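Side-chain contact in putative lipase (Bacteroides thetaiotaomicron VPI-5482, PDB 3BZW), which probably acts as a lipase or acylhydrolase of the GDSL (SGNH hydrolase) family, perhaps with lysophospholipase activity: residues Glu227-Leu230 with Ile231-Tyr234. Residues are numbered along the deposited sequence; the frame is centred on the assembly and turned at random.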
ATOM      1  N   GLU A 227      10.715 -26.100  18.038  1.00  7.91           N
ATOM      2  CA  GLU A 227      11.164 -27.300  18.738  1.00  9.79           C
ATOM      3  C   GLU A 227      11.543 -27.126  20.200  1.00  7.95           C
ATOM      4  O   GLU A 227      11.170 -27.946  21.038  1.00  6.01           O
ATOM      5  CB  GLU A 227      12.334 -27.932  17.985  1.00 14.43           C
ATOM      6  CG  GLU A 227      11.917 -28.747  16.770  1.00 24.87           C
ATOM      7  CD  GLU A 227      13.103 -29.149  15.909  1.00 29.96           C
ATOM      8  OE1 GLU A 227      14.175 -29.459  16.476  1.00 31.28           O
ATOM      9  OE2 GLU A 227      12.959 -29.164  14.667  1.00 35.10           O
ATOM     10  N   GLU A 228      12.289 -26.068  20.503  1.00  6.69           N
ATOM     11  CA  GLU A 228      12.723 -25.813  21.872  1.00  5.66           C
ATOM     12  C   GLU A 228      11.558 -25.627  22.851  1.00  4.74           C
ATOM     13  O   GLU A 228      11.715 -25.842  24.054  1.00  4.52           O
ATOM     14  CB  GLU A 228      13.636 -24.583  21.918  1.00  6.20           C
ATOM     15  CG  GLU A 228      14.999 -24.754  21.232  1.00  9.02           C
ATOM     16  CD  GLU A 228      14.904 -24.950  19.725  1.00 11.13           C
ATOM     17  OE1 GLU A 228      14.009 -24.350  19.097  1.00  5.94           O
ATOM     18  OE2 GLU A 228      15.743 -25.690  19.165  1.00 13.30           O
ATOM     19  N   GLN A 229      10.391 -25.233  22.348  1.00  4.44           N
ATOM     20  CA  GLN A 229       9.239 -25.040  23.233  1.00  2.44           C
ATOM     21  C   GLN A 229       8.370 -26.288  23.396  1.00  3.98           C
ATOM     22  O   GLN A 229       7.313 -26.241  24.040  1.00  2.79           O
ATOM     23  CB  GLN A 229       8.382 -23.862  22.750  1.00  3.60           C
ATOM     24  CG  GLN A 229       9.100 -22.523  22.827  1.00  2.58           C
ATOM     25  CD  GLN A 229       8.147 -21.336  22.874  1.00  4.79           C
ATOM     26  OE1 GLN A 229       7.402 -21.077  21.924  1.00  4.22           O
ATOM     27  NE2 GLN A 229       8.166 -20.609  23.990  1.00  3.46           N
ATOM     28  N   LEU A 230       8.808 -27.408  22.826  1.00  4.63           N
ATOM     29  CA  LEU A 230       8.044 -28.647  22.946  1.00  5.40           C
ATOM     30  C   LEU A 230       8.102 -29.164  24.382  1.00  6.21           C
ATOM     31  O   LEU A 230       7.440 -30.143  24.730  1.00  4.07           O
ATOM     32  CB  LEU A 230       8.560 -29.704  21.957  1.00  5.30           C
ATOM     33  CG  LEU A 230       8.167 -29.445  20.491  1.00  7.19           C
ATOM     34  CD1 LEU A 230       8.822 -30.468  19.568  1.00  8.62           C
ATOM     35  CD2 LEU A 230       6.646 -29.511  20.354  1.00  7.41           C
ATOM     36  N   ILE A 231       8.895 -28.492  25.215  1.00  6.19           N
ATOM     37  CA  ILE A 231       9.006 -28.849  26.623  1.00  5.40           C
ATOM     38  C   ILE A 231       7.647 -28.624  27.284  1.00  5.11           C
ATOM     39  O   ILE A 231       7.400 -29.107  28.384  1.00  4.72           O
ATOM     40  CB  ILE A 231      10.039 -27.963  27.362  1.00  4.19           C
ATOM     41  CG1 ILE A 231       9.720 -26.484  27.117  1.00  4.84           C
ATOM     42  CG2 ILE A 231      11.449 -28.303  26.909  1.00  6.09           C
ATOM     43  CD1 ILE A 231      10.643 -25.521  27.845  1.00  4.85           C
ATOM     44  N   TYR A 232       6.776 -27.878  26.607  1.00  4.74           N
ATOM     45  CA  TYR A 232       5.441 -27.583  27.118  1.00  3.95           C
ATOM     46  C   TYR A 232       4.363 -28.518  26.577  1.00  5.30           C
ATOM     47  O   TYR A 232       3.185 -28.368  26.908  1.00  5.06           O
ATOM     48  CB  TYR A 232       5.052 -26.146  26.772  1.00  4.90           C
ATOM     49  CG  TYR A 232       5.832 -25.094  27.520  1.00  5.04           C
ATOM     50  CD1 TYR A 232       5.754 -25.000  28.907  1.00  4.56           C
ATOM     51  CD2 TYR A 232       6.630 -24.174  26.839  1.00  4.93           C
ATOM     52  CE1 TYR A 232       6.445 -24.014  29.603  1.00  4.57           C
ATOM     53  CE2 TYR A 232       7.323 -23.183  27.523  1.00  5.59           C
ATOM     54  CZ  TYR A 232       7.228 -23.111  28.904  1.00  4.48           C
ATOM     55  OH  TYR A 232       7.920 -22.140  29.586  1.00  6.03           O
ATOM     56  N   PHE A 233       4.762 -29.472  25.742  1.00  5.08           N
ATOM     57  CA  PHE A 233       3.807 -30.404  25.156  1.00  4.84           C
ATOM     58  C   PHE A 233       4.109 -31.854  25.545  1.00  5.87           C
ATOM     59  O   PHE A 233       5.254 -32.209  25.813  1.00  5.95           O
ATOM     60  CB  PHE A 233       3.756 -30.179  23.644  1.00  3.47           C
ATOM     61  CG  PHE A 233       3.165 -28.845  23.277  1.00  4.31           C
ATOM     62  CD1 PHE A 233       1.802 -28.720  23.013  1.00  4.17           C
ATOM     63  CD2 PHE A 233       3.950 -27.688  23.310  1.00  3.26           C
ATOM     64  CE1 PHE A 233       1.225 -27.462  22.794  1.00  5.79           C
ATOM     65  CE2 PHE A 233       3.385 -26.427  23.093  1.00  3.93           C
ATOM     66  CZ  PHE A 233       2.020 -26.313  22.836  1.00  3.66           C
ATOM     67  N   TYR A 234       3.067 -32.681  25.573  1.00  6.49           N
ATOM     68  CA  TYR A 234       3.178 -34.066  26.031  1.00  6.69           C
ATOM     69  C   TYR A 234       4.151 -35.072  25.424  1.00  7.22           C
ATOM     70  O   TYR A 234       4.883 -35.739  26.157  1.00  6.03           O
ATOM     71  CB  TYR A 234       1.794 -34.719  26.052  1.00  7.76           C
ATOM     72  CG  TYR A 234       1.721 -35.871  27.029  1.00  7.52           C
ATOM     73  CD1 TYR A 234       1.666 -35.635  28.404  1.00  8.13           C
ATOM     74  CD2 TYR A 234       1.771 -37.193  26.586  1.00 10.25           C
ATOM     75  CE1 TYR A 234       1.667 -36.687  29.317  1.00  7.96           C
ATOM     76  CE2 TYR A 234       1.770 -38.257  27.495  1.00  9.28           C
ATOM     77  CZ  TYR A 234       1.719 -37.994  28.857  1.00  9.51           C
ATOM     78  OH  TYR A 234       1.725 -39.036  29.757  1.00  9.56           O
TER
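Leu230 O accepts a hydrogen bond from Phe233 N at 2.9 Å (N-H...O 163°), the last i to i+3 bond of a short 3-10 helix spanning 227-232. One residue back, Tyr232 N donates to Gln229 O, though the placement of that nitrogen is less sure. The helix ends at Phe233, where the backbone becomes extended. Gln229 O also meets two aromatic side chains: CD2 of Tyr232 is 3.5 Å away, the oxygen standing oblique to that ring, while the Phe233 ring presents its edge, CD2 at 3.7 Å, with the oxygen in the ring plane. The same Phe233 CD2 lies 4.4 Å from CD2 of Leu230, a long apolar approach, and both side chains rest on Pro224. Ile231 holds CG1 between its backbone N and carbonyl carbon (chi1 52°), which brings that carbon to 3.7 Å from Glu228 O and over the rim of one Tyr232 face. Four bonds fix the buried Gln229 amide: OE1 accepts from Asn223 N and Lys155 NZ of the second subunit, and NE2 donates to Gly221 O and Pro159 O of that subunit. The 3-10 segment lies between helices 216-219 and 245-258, with Tyr232 OH bonded to Arg250 and Ile231 and Tyr232 packed on Lys246.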